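Local coordinates for protein malyl-CoA lyase/beta-methylmalyl-CoA lyase (Methylobacterium extorquens, PDB 5UGR) that belongs to the HpcH/HpaI aldolase/citrate lyase family and is a magnesium-binding TIM-barrel lyase assembled from six copies of one chain, at residues D167-S171 against T172-S176; N78-T82 against H83-R87; A32-A36 against D37-L41; P105-V109 against P110-Y114; K57-I60 against Q61-D65. All blocks are in the same frame, centred on the assembly; numbering follows the deposited sequence. Where two conformers were deposited one is given.

Contact 1. Residues D167-S171 against T172-S176; sequences DYAAS and TRARS. With MG (magnesium ion), chain B.
Tyr168 O is approached by two groups of Thr172, one turn further along the end of helix 165-172. Thr172 N donates to Tyr168 O at 2.9 Å, and the hydroxyl Thr172 OG1 sits 3.0 Å from the same oxygen. That hydroxyl also has Ala169 O within reach at 3.3 Å from Thr172 OG1, and which carbonyl takes its proton is not settled. With chi1 at 55° OG1 lies between the backbone N and the carbonyl carbon, turned back over the last turn, while the methyl goes to the tyrosine. Thr172 CG2 stands over one face of the Tyr168 ring, 4.0 Å from the centroid and displaced toward the rim, a CH-pi contact. Val215 and Leu214 of the second subunit pack on Tyr168 and Thr172, respectively.

Arg173 then breaks the helix with a positive phi of 65°. Arg173 N bonds to Ala170 O at 3.2 Å, and Ala174 N reaches Ala169 O at 2.9 Å. The turn brings Ala174 CB within 4.0 Å of Ala169 CB; the Arg173 guanidinium leads outward to Glu251 of the second subunit. At the other end of this segment Asp167 OD2 binds magnesium, with Asp45 and Glu140 completing the protein ligands. This is a Schellman C-cap closing a helix that carries a metal ligand.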
# COMPACT_ATOMS: atom_id res chain seq x y z
N ASP A 167 14.19 -6.44 -25.73
CA ASP A 167 13.21 -5.37 -25.47
C ASP A 167 13.48 -4.66 -24.15
O ASP A 167 13.28 -3.43 -24.04
CB ASP A 167 11.76 -5.80 -25.72
CG ASP A 167 11.45 -5.90 -27.22
OD1 ASP A 167 12.17 -5.28 -28.02
OD2 ASP A 167 10.43 -6.51 -27.57
N TYR A 168 14.00 -5.40 -23.17
CA TYR A 168 14.41 -4.77 -21.94
C TYR A 168 15.58 -3.80 -22.17
O TYR A 168 15.57 -2.66 -21.65
CB TYR A 168 14.79 -5.81 -20.89
CG TYR A 168 15.35 -5.27 -19.62
CD1 TYR A 168 14.52 -4.81 -18.63
CD2 TYR A 168 16.71 -5.22 -19.41
CE1 TYR A 168 15.02 -4.33 -17.44
CE2 TYR A 168 17.25 -4.72 -18.21
CZ TYR A 168 16.39 -4.27 -17.23
OH TYR A 168 16.87 -3.80 -16.04
N ALA A 169 16.56 -4.24 -22.95
CA ALA A 169 17.67 -3.36 -23.32
C ALA A 169 17.16 -2.09 -23.99
O ALA A 169 17.60 -1.00 -23.69
CB ALA A 169 18.64 -4.13 -24.21
N ALA A 170 16.21 -2.25 -24.92
CA ALA A 170 15.67 -1.07 -25.61
C ALA A 170 14.99 -0.10 -24.64
O ALA A 170 15.17 1.11 -24.69
CB ALA A 170 14.73 -1.49 -26.72
N SER A 171 14.23 -0.66 -23.71
CA SER A 171 13.49 0.11 -22.73
C SER A 171 14.43 0.87 -21.78
O SER A 171 14.12 1.98 -21.34
CB SER A 171 12.55 -0.82 -21.91
OG SER A 171 11.79 -0.10 -20.97
N THR A 172 15.55 0.24 -21.43
CA THR A 172 16.50 0.86 -20.51
C THR A 172 17.52 1.76 -21.22
O THR A 172 18.31 2.48 -20.58
CB THR A 172 17.23 -0.17 -19.63
OG1 THR A 172 17.87 -1.17 -20.43
CG2 THR A 172 16.29 -0.83 -18.59
N ARG A 173 17.49 1.75 -22.55
CA ARG A 173 18.48 2.44 -23.45
C ARG A 173 19.89 1.83 -23.29
O ARG A 173 20.91 2.50 -23.55
CB ARG A 173 18.45 3.99 -23.28
CG ARG A 173 18.36 4.75 -24.58
CD ARG A 173 18.43 6.27 -24.46
NE ARG A 173 19.79 6.97 -24.47
CZ ARG A 173 20.05 8.18 -23.93
NH1 ARG A 173 19.10 8.84 -23.25
NH2 ARG A 173 21.29 8.73 -24.02
N ALA A 174 19.98 0.55 -22.90
CA ALA A 174 21.21 -0.16 -22.86
C ALA A 174 21.83 -0.15 -24.23
O ALA A 174 21.12 -0.22 -25.28
CB ALA A 174 21.01 -1.56 -22.35
N ARG A 175 23.17 -0.13 -24.25
CA ARG A 175 23.88 -0.10 -25.55
C ARG A 175 23.92 -1.54 -25.99
O ARG A 175 24.59 -2.36 -25.40
CB ARG A 175 25.24 0.56 -25.41
CG ARG A 175 25.10 2.06 -25.12
CD ARG A 175 26.42 2.75 -24.92
NE ARG A 175 26.24 4.18 -25.10
CZ ARG A 175 27.21 5.08 -25.07
NH1 ARG A 175 28.49 4.75 -24.73
NH2 ARG A 175 26.88 6.33 -25.37
N SER A 176 23.09 -1.86 -26.99
CA SER A 176 22.89 -3.24 -27.40
C SER A 176 22.37 -3.13 -28.83
O SER A 176 21.35 -2.40 -29.05
CB SER A 176 21.87 -3.97 -26.49
OG SER A 176 21.59 -5.31 -26.93
MG MG B . 9.01 -7.88 -27.18
O HOH W 1 10.35 -9.44 -26.94
O HOH W 2 7.58 -6.37 -27.59
O HOH W 3 7.45 -9.18 -26.86

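Contact 2. Residues N78-T82 against H83-R87; sequences NGLDT and HYMYR
Met85 lays its side chain against the loop 78-82, which leaves strand 72-76 of the TIM barrel and makes a type I turn from Gly79 to Thr82 before helix 85-95. Its CB lies 3.6 Å from Gly79 O and equally near Asn78 O. With CG anti to the backbone N (chi1 -171°), the next carbon is driven against the Asn78 carbonyl, Met85 CG standing 3.2 Å from Asn78 O. That oxygen is buried with no hydrogen-bond partner in the model; its carbon neighbours include Met85 CB and Pro105 CG. The chain then bends at chi2 and chi3, and SD settles against leucine, 3.7 Å from Leu80 CG and nearly as close to its CD1; the terminal methyl CE leads away from loop 78-82. Ile116 of helix 110-127 lies against both Leu80 and Met85, and Gln122 of the third subunit also packs on Met85.

On the other flank the Asn78 amide runs obliquely past Tyr84, its plane 42° from that of the ring, with Asn78 ND2 3.5 Å from Tyr84 CB. ND2 bonds to Asp88 and Leu43 O, and OD1 to Lys52, so the flat group is held at both ends. Thr82 reaches the ring from its edge, OG1 being 3.8 Å from Tyr84 CD2. The same hydroxyl fastens the turn: Thr82 OG1 donates to Gly79 O at 2.8 Å, joining Thr82 N on that oxygen.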
# COMPACT_ATOMS: atom_id res chain seq x y z
N ASN A 78 -0.79 -9.80 -29.06
CA ASN A 78 -0.33 -8.43 -29.22
C ASN A 78 -0.39 -7.66 -27.91
O ASN A 78 -1.06 -8.07 -26.92
CB ASN A 78 -1.10 -7.76 -30.36
CG ASN A 78 -0.50 -8.12 -31.69
OD1 ASN A 78 0.56 -7.58 -32.09
ND2 ASN A 78 -1.11 -9.11 -32.36
N GLY A 79 0.29 -6.53 -27.91
CA GLY A 79 0.35 -5.69 -26.70
C GLY A 79 -1.00 -5.09 -26.31
O GLY A 79 -1.89 -4.86 -27.14
N LEU A 80 -1.19 -4.91 -25.01
CA LEU A 80 -2.44 -4.35 -24.48
C LEU A 80 -2.70 -2.94 -24.98
O LEU A 80 -3.82 -2.44 -24.90
CB LEU A 80 -2.49 -4.40 -22.94
CG LEU A 80 -2.95 -5.75 -22.33
CD1 LEU A 80 -1.89 -6.83 -22.57
CD2 LEU A 80 -3.18 -5.58 -20.82
N ASP A 81 -1.62 -2.29 -25.39
CA ASP A 81 -1.64 -0.94 -25.95
C ASP A 81 -2.01 -0.90 -27.43
O ASP A 81 -1.99 0.21 -28.01
CB ASP A 81 -0.26 -0.24 -25.76
CG ASP A 81 0.89 -1.02 -26.38
OD1 ASP A 81 0.89 -2.29 -26.34
OD2 ASP A 81 1.83 -0.41 -26.94
N THR A 82 -2.33 -2.03 -28.00
CA THR A 82 -2.60 -2.16 -29.43
C THR A 82 -3.97 -2.76 -29.70
O THR A 82 -4.46 -3.61 -28.98
CB THR A 82 -1.49 -2.95 -30.19
OG1 THR A 82 -1.56 -4.36 -29.92
CG2 THR A 82 -0.13 -2.45 -29.83
N HIS A 83 -4.52 -2.42 -30.87
CA HIS A 83 -5.92 -2.81 -31.14
C HIS A 83 -6.08 -4.29 -31.52
O HIS A 83 -7.16 -4.83 -31.47
CB HIS A 83 -6.56 -1.92 -32.22
CG HIS A 83 -5.99 -2.07 -33.59
ND1 HIS A 83 -6.50 -2.96 -34.52
CD2 HIS A 83 -4.98 -1.43 -34.20
CE1 HIS A 83 -5.83 -2.82 -35.66
NE2 HIS A 83 -4.90 -1.91 -35.49
N TYR A 84 -4.97 -4.94 -31.91
CA TYR A 84 -5.01 -6.31 -32.38
C TYR A 84 -5.37 -7.32 -31.27
O TYR A 84 -5.89 -8.38 -31.54
CB TYR A 84 -3.65 -6.73 -32.92
CG TYR A 84 -3.12 -5.81 -33.98
CD1 TYR A 84 -3.61 -5.87 -35.31
CD2 TYR A 84 -2.17 -4.83 -33.64
CE1 TYR A 84 -3.10 -4.97 -36.24
CE2 TYR A 84 -1.69 -3.95 -34.59
CZ TYR A 84 -2.15 -4.03 -35.87
OH TYR A 84 -1.66 -3.10 -36.76
N MET A 85 -5.02 -6.95 -30.03
CA MET A 85 -5.00 -7.95 -28.98
C MET A 85 -6.37 -8.62 -28.71
O MET A 85 -6.45 -9.84 -28.53
CB MET A 85 -4.46 -7.32 -27.68
CG MET A 85 -4.21 -8.36 -26.63
SD MET A 85 -4.64 -7.82 -24.96
CE MET A 85 -6.43 -8.10 -25.04
N TYR A 86 -7.42 -7.81 -28.62
CA TYR A 86 -8.70 -8.43 -28.19
C TYR A 86 -9.17 -9.49 -29.21
O TYR A 86 -9.71 -10.51 -28.81
CB TYR A 86 -9.81 -7.43 -27.89
CG TYR A 86 -10.46 -6.75 -29.08
CD1 TYR A 86 -9.87 -5.66 -29.70
CD2 TYR A 86 -11.68 -7.19 -29.55
CE1 TYR A 86 -10.47 -5.01 -30.74
CE2 TYR A 86 -12.29 -6.55 -30.61
CZ TYR A 86 -11.68 -5.46 -31.21
OH TYR A 86 -12.33 -4.77 -32.24
N ARG A 87 -8.91 -9.26 -30.48
CA ARG A 87 -9.25 -10.26 -31.47
C ARG A 87 -8.34 -11.50 -31.46
O ARG A 87 -8.80 -12.61 -31.68
CB ARG A 87 -9.36 -9.60 -32.83
CG ARG A 87 -10.82 -9.21 -33.02
CD ARG A 87 -11.52 -10.17 -34.01
NE ARG A 87 -11.17 -9.49 -35.20
CZ ARG A 87 -10.99 -10.00 -36.38
NH1 ARG A 87 -10.62 -9.15 -37.28
NH2 ARG A 87 -11.19 -11.30 -36.64

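Contact 3. Residues A32-A36 against D37-L41; sequences AASKA and DVIFL
Ala36 and Asp37 join the loop after helix 25-32 to strand 38-42, the second strand of the eight-stranded barrel, between strands 16-21 and 72-76; the chain bends at Asp37, which has helical backbone angles, before it takes up strand geometry from Val38. No hydrogen bond links the two segments, and their backbones separate quickly beyond this junction. The strand pairs with its neighbours instead, Val38 bonding to Ser16 and Leu18 and Ile39 to Thr72 and Met74.

Across the bend the side chains of Ala36 and Ile39 meet, Ala36 CB lying 4.0 Å from Ile39 CG1. Ile39 carries CG1 anti to its carbonyl carbon (chi1 -67°), which sends that branch back toward the loop, and its terminal CD1 finishes 4.1 Å from Ser34 OG. Leu18 and Val20 of strand 16-21 pack on Ala36 and Ile39, respectively, so the apolar pair is shared with the adjoining strand.

The Ser34 hydroxyl has polar partners as well. Ser34 OG bonds to Ser31 O and receives a weak but nearly straight bond from Ala36 N, 3.4 Å from Ser34 OG at 168°. The Asp37 carboxylate finds its partners outside these segments: OD1 forms a salt bridge with Lys324 and OD2 another with Arg15.

In chemical terms the junction is divided. Ala36 and Ile39 make a small, purely apolar patch with Leu18 and Val20, while the buried carboxylate of Asp37, just before the strand, is matched by two basic side chains, which probably keeps it ionised.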
# COMPACT_ATOMS: atom_id res chain seq x y z
N ALA A 32 6.15 -28.25 -35.33
CA ALA A 32 5.34 -29.20 -34.62
C ALA A 32 6.07 -30.51 -34.37
O ALA A 32 5.76 -31.20 -33.39
CB ALA A 32 4.03 -29.48 -35.36
N ALA A 33 7.05 -30.83 -35.22
CA ALA A 33 7.85 -32.04 -35.06
C ALA A 33 9.15 -31.82 -34.27
O ALA A 33 9.96 -32.75 -34.16
CB ALA A 33 8.17 -32.60 -36.44
N SER A 34 9.37 -30.61 -33.76
CA SER A 34 10.61 -30.28 -33.08
C SER A 34 10.63 -30.89 -31.68
O SER A 34 9.65 -31.43 -31.17
CB SER A 34 10.82 -28.78 -32.99
OG SER A 34 10.00 -28.23 -31.99
N LYS A 35 11.81 -30.76 -31.09
CA LYS A 35 12.08 -31.20 -29.73
C LYS A 35 11.89 -30.13 -28.65
O LYS A 35 12.24 -30.34 -27.48
CB LYS A 35 13.47 -31.81 -29.64
CG LYS A 35 13.62 -33.10 -30.46
CD LYS A 35 15.04 -33.61 -30.37
CE LYS A 35 15.20 -34.80 -31.32
NZ LYS A 35 16.57 -35.36 -31.15
N ALA A 36 11.26 -29.03 -28.99
CA ALA A 36 10.99 -27.97 -28.00
C ALA A 36 9.98 -28.46 -27.00
O ALA A 36 9.02 -29.15 -27.34
CB ALA A 36 10.43 -26.75 -28.68
N ASP A 37 10.16 -28.04 -25.74
CA ASP A 37 9.18 -28.35 -24.68
C ASP A 37 7.93 -27.50 -24.80
O ASP A 37 6.82 -27.95 -24.53
CB ASP A 37 9.78 -28.14 -23.31
CG ASP A 37 10.91 -29.14 -22.95
OD1 ASP A 37 10.95 -30.25 -23.52
OD2 ASP A 37 11.69 -28.82 -22.01
N VAL A 38 8.16 -26.22 -25.09
CA VAL A 38 7.11 -25.21 -25.14
C VAL A 38 7.27 -24.49 -26.47
O VAL A 38 8.39 -24.20 -26.87
CB VAL A 38 7.31 -24.16 -23.99
CG1 VAL A 38 6.28 -23.06 -24.05
CG2 VAL A 38 7.27 -24.82 -22.61
N ILE A 39 6.16 -24.22 -27.15
CA ILE A 39 6.18 -23.42 -28.37
C ILE A 39 5.22 -22.27 -28.21
O ILE A 39 4.08 -22.49 -27.77
CB ILE A 39 5.77 -24.25 -29.64
CG1 ILE A 39 6.86 -25.30 -29.91
CG2 ILE A 39 5.60 -23.30 -30.85
CD1 ILE A 39 6.56 -26.22 -31.09
N PHE A 40 5.65 -21.06 -28.56
CA PHE A 40 4.68 -20.00 -28.75
C PHE A 40 4.58 -19.60 -30.19
O PHE A 40 5.59 -19.43 -30.88
CB PHE A 40 4.87 -18.77 -27.80
CG PHE A 40 6.01 -17.84 -28.10
CD1 PHE A 40 5.91 -16.86 -29.06
CD2 PHE A 40 7.13 -17.83 -27.28
CE1 PHE A 40 6.93 -15.94 -29.24
CE2 PHE A 40 8.14 -16.92 -27.43
CZ PHE A 40 8.02 -15.95 -28.43
N LEU A 41 3.32 -19.52 -30.63
CA LEU A 41 2.97 -19.04 -31.93
C LEU A 41 2.74 -17.54 -31.85
O LEU A 41 1.85 -17.09 -31.08
CB LEU A 41 1.75 -19.79 -32.46
CG LEU A 41 1.85 -21.33 -32.43
CD1 LEU A 41 0.58 -21.96 -33.02
CD2 LEU A 41 3.13 -21.83 -33.18

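Contact 4. Residues P105-V109 against P110-Y114; sequences PKVGV and PADVY
Val109 links the loop after strand 101-104, extended at Val109 but turned at Lys106 and Gly108, to the beginning of helix 110-127, where its carbonyl takes up the first turn: Asp112 N donates to Val109 O at 3.0 Å, from above the carbonyl plane.

The carboxylate of Asp112 reaches back the other way. With CG anti to its carbonyl carbon (chi1 -72°), OD2 comes up to the loop backbone and accepts two N-H groups. Gly108 N meets Asp112 OD2 at 2.9 Å, nearly along the C-O axis; Val109 N comes to it at 3.2 Å from above the carboxylate plane. Both bonds are fairly straight, at 158° and 157°. A negative group in the first turn of a helix would probably also be favoured by the helix dipole. The carboxylate reaches other chains too: Ser2 and Phe3 of the second subunit and Tyr114 of the third bond to it.

The apolar side chains join loop and helix as well. Val107 CG1, anti to its backbone N, touches Val113 CG2 at 3.8 Å, the two valines crossing at about a right angle, with Val137 of the next barrel strand against both. Val109 CG2 leans toward the helix, 4.3 Å from Ala111 CB.

Asp112 OD2 accepting the N-H of Val109, three residues earlier, resembles the side-chain-to-backbone half of a capping box, here at a strand-to-helix loop of the TIM barrel.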
# COMPACT_ATOMS: atom_id res chain seq x y z
N PRO A 105 2.69 -10.00 -23.58
CA PRO A 105 3.90 -9.20 -23.77
C PRO A 105 3.89 -7.88 -22.99
O PRO A 105 2.81 -7.36 -22.63
CB PRO A 105 3.89 -8.94 -25.29
CG PRO A 105 2.42 -8.76 -25.57
CD PRO A 105 1.74 -9.81 -24.71
N LYS A 106 5.11 -7.41 -22.70
CA LYS A 106 5.28 -6.03 -22.24
C LYS A 106 4.55 -5.73 -20.96
O LYS A 106 4.07 -4.64 -20.72
CB LYS A 106 4.95 -5.00 -23.32
CG LYS A 106 5.61 -5.25 -24.64
CD LYS A 106 5.26 -4.24 -25.70
CE LYS A 106 3.78 -3.89 -25.82
NZ LYS A 106 3.52 -3.04 -27.05
N VAL A 107 4.42 -6.73 -20.09
CA VAL A 107 3.55 -6.52 -18.90
C VAL A 107 4.21 -5.47 -17.98
O VAL A 107 5.41 -5.52 -17.70
CB VAL A 107 3.30 -7.84 -18.13
CG1 VAL A 107 2.52 -7.62 -16.83
CG2 VAL A 107 2.55 -8.80 -19.04
N GLY A 108 3.39 -4.51 -17.54
CA GLY A 108 3.89 -3.39 -16.75
C GLY A 108 3.41 -3.38 -15.32
O GLY A 108 4.15 -3.00 -14.44
N VAL A 109 2.17 -3.77 -15.10
CA VAL A 109 1.52 -3.73 -13.79
C VAL A 109 0.60 -4.95 -13.63
O VAL A 109 0.16 -5.55 -14.62
CB VAL A 109 0.71 -2.44 -13.56
CG1 VAL A 109 1.59 -1.21 -13.63
CG2 VAL A 109 -0.43 -2.28 -14.57
N PRO A 110 0.29 -5.35 -12.40
CA PRO A 110 -0.57 -6.52 -12.18
C PRO A 110 -1.93 -6.45 -12.90
O PRO A 110 -2.44 -7.48 -13.38
CB PRO A 110 -0.71 -6.61 -10.68
CG PRO A 110 0.18 -5.68 -10.10
CD PRO A 110 0.83 -4.83 -11.14
N ALA A 111 -2.49 -5.25 -13.01
CA ALA A 111 -3.82 -5.12 -13.63
C ALA A 111 -3.78 -5.47 -15.12
O ALA A 111 -4.84 -5.83 -15.69
CB ALA A 111 -4.38 -3.71 -13.45
N ASP A 112 -2.60 -5.41 -15.77
CA ASP A 112 -2.49 -5.89 -17.15
C ASP A 112 -2.89 -7.37 -17.21
O ASP A 112 -3.61 -7.83 -18.12
CB ASP A 112 -1.05 -5.72 -17.70
CG ASP A 112 -0.65 -4.26 -17.99
OD1 ASP A 112 -1.52 -3.49 -18.40
OD2 ASP A 112 0.59 -4.03 -17.83
N VAL A 113 -2.39 -8.13 -16.26
CA VAL A 113 -2.65 -9.57 -16.21
C VAL A 113 -4.11 -9.84 -15.85
O VAL A 113 -4.77 -10.70 -16.45
CB VAL A 113 -1.69 -10.29 -15.28
CG1 VAL A 113 -1.91 -11.81 -15.34
CG2 VAL A 113 -0.25 -9.98 -15.63
N TYR A 114 -4.63 -9.10 -14.88
CA TYR A 114 -6.04 -9.17 -14.50
C TYR A 114 -6.92 -9.02 -15.73
O TYR A 114 -7.92 -9.74 -15.91
CB TYR A 114 -6.34 -8.17 -13.40
CG TYR A 114 -7.64 -8.24 -12.66
CD1 TYR A 114 -8.82 -7.73 -13.20
CD2 TYR A 114 -7.70 -8.83 -11.37
CE1 TYR A 114 -10.01 -7.67 -12.45
CE2 TYR A 114 -8.87 -8.79 -10.64
CZ TYR A 114 -10.02 -8.21 -11.15
OH TYR A 114 -11.17 -8.19 -10.40

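Contact 5. Residues K57-I60 against Q61-D65; sequences KNII and QALND
Ile59 and Leu63 pack side by side one turn apart on helix 52-65, the helix of the beta-alpha-beta unit that runs from strand 38-42 to strand 72-76 in the TIM barrel. The contact is therefore an ordinary i to i+4 one, inside a single helix near its C-terminal end.

Four successive backbone bonds hold this turn. Gln61 N donates to Lys57 O at 3.1 Å, Ala62 N to Asn58 O at 2.8 Å, Leu63 N to Ile59 O at 2.8 Å and Asn64 N to Ile60 O at 3.0 Å. The Leu63 bond is the straightest of the four, at 171°.

On the buried face the Ile59 and Leu63 side chains lie alongside one another and point the same way. The branch that does the touching is the isoleucine methyl, anti to its backbone N: Ile59 CG2 is 3.8 Å from Leu63 CD1. Ile92 of helix 85-95 and Leu41 of strand 38-42 cover both residues, so this ridge of the helix sits on the barrel wall and beside the next helix. Ala62 turns to Met28 of helix 25-32 on another flank. Asn58 also joins that side, its OD1 bonded to Gln54 and its ND2 to Gly22 O.

Ile60 and Asn64 repeat the pattern along a more outward ridge, again side by side. Ile92 and Asp91 pack on Ile60. The Asn64 amide is folded back along the helix by chi1 of -77°, and ND2 gives a hydrogen bond to Ala95 O and also lies beside a methyl, Ile60 CG2 at 3.8 Å from Asn64 ND2.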
# COMPACT_ATOMS: atom_id res chain seq x y z
N LYS A 57 -5.38 -15.96 -38.37
CA LYS A 57 -6.02 -17.08 -39.06
C LYS A 57 -5.12 -18.31 -39.24
O LYS A 57 -5.54 -19.44 -39.01
CB LYS A 57 -6.53 -16.58 -40.43
CG LYS A 57 -7.65 -15.56 -40.35
CD LYS A 57 -8.00 -15.12 -41.78
CE LYS A 57 -8.99 -13.98 -41.73
NZ LYS A 57 -9.17 -13.36 -43.07
N ASN A 58 -3.87 -18.06 -39.58
CA ASN A 58 -2.87 -19.12 -39.73
C ASN A 58 -2.72 -19.90 -38.45
O ASN A 58 -2.66 -21.15 -38.45
CB ASN A 58 -1.51 -18.59 -40.14
CG ASN A 58 -1.49 -17.93 -41.52
OD1 ASN A 58 -2.37 -18.15 -42.38
ND2 ASN A 58 -0.45 -17.15 -41.76
N ILE A 59 -2.66 -19.16 -37.32
CA ILE A 59 -2.51 -19.84 -36.05
C ILE A 59 -3.70 -20.70 -35.61
O ILE A 59 -3.57 -21.79 -35.08
CB ILE A 59 -2.14 -18.76 -34.95
CG1 ILE A 59 -0.68 -18.34 -35.18
CG2 ILE A 59 -2.33 -19.33 -33.54
CD1 ILE A 59 -0.20 -17.16 -34.34
N ILE A 60 -4.90 -20.23 -35.92
CA ILE A 60 -6.08 -21.01 -35.64
C ILE A 60 -5.99 -22.35 -36.41
O ILE A 60 -6.23 -23.43 -35.86
CB ILE A 60 -7.35 -20.23 -36.01
CG1 ILE A 60 -7.59 -19.11 -34.96
CG2 ILE A 60 -8.54 -21.17 -36.05
CD1 ILE A 60 -8.69 -18.13 -35.31
N GLN A 61 -5.63 -22.25 -37.68
CA GLN A 61 -5.53 -23.45 -38.53
C GLN A 61 -4.42 -24.37 -37.97
O GLN A 61 -4.63 -25.60 -37.81
CB GLN A 61 -5.28 -23.06 -40.02
CG GLN A 61 -4.76 -24.23 -40.86
CD GLN A 61 -4.75 -23.98 -42.35
OE1 GLN A 61 -5.31 -24.76 -43.08
NE2 GLN A 61 -4.10 -22.90 -42.80
N ALA A 62 -3.27 -23.76 -37.59
CA ALA A 62 -2.15 -24.57 -37.12
C ALA A 62 -2.50 -25.28 -35.79
O ALA A 62 -2.22 -26.49 -35.63
CB ALA A 62 -0.90 -23.72 -36.95
N LEU A 63 -3.12 -24.56 -34.85
CA LEU A 63 -3.48 -25.18 -33.60
C LEU A 63 -4.51 -26.27 -33.74
O LEU A 63 -4.48 -27.26 -33.00
CB LEU A 63 -3.99 -24.13 -32.58
CG LEU A 63 -2.93 -23.23 -31.97
CD1 LEU A 63 -3.62 -22.07 -31.30
CD2 LEU A 63 -2.10 -24.01 -31.00
N ASN A 64 -5.41 -26.13 -34.72
CA ASN A 64 -6.45 -27.12 -34.91
C ASN A 64 -6.07 -28.30 -35.75
O ASN A 64 -6.65 -29.40 -35.57
CB ASN A 64 -7.65 -26.41 -35.51
CG ASN A 64 -8.40 -25.60 -34.47
OD1 ASN A 64 -8.25 -25.79 -33.26
ND2 ASN A 64 -9.22 -24.72 -34.93
N ASP A 65 -5.13 -28.10 -36.67
CA ASP A 65 -4.82 -29.15 -37.69
C ASP A 65 -3.50 -29.95 -37.49
O ASP A 65 -3.37 -31.07 -38.00
CB ASP A 65 -4.72 -28.51 -39.09
CG ASP A 65 -6.00 -27.95 -39.58
OD1 ASP A 65 -7.06 -28.18 -38.96
OD2 ASP A 65 -5.92 -27.27 -40.64

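The magnesium site belongs most directly to contact 1, whose Asp167 binds the ion beside Asp45 and Glu140. Contact 4 comes within about 6 Å of contact 1 at the nearest atoms, and its Lys106 N bonds to Glu140, a second-shell link to the metal. Contacts 2 and 4 join through a salt bridge, Asp81 OD1 to Lys106 NZ at 2.8 Å, and Leu80 lies on Asp112; both also touch the second and third subunits. Contacts 3 and 5 form the other pair, Leu41 CB lying 3.8 Å from Ile59 CD1, and no other chain reaches them. Contact 5 is farthest from contact 1, about 34 Å between centres.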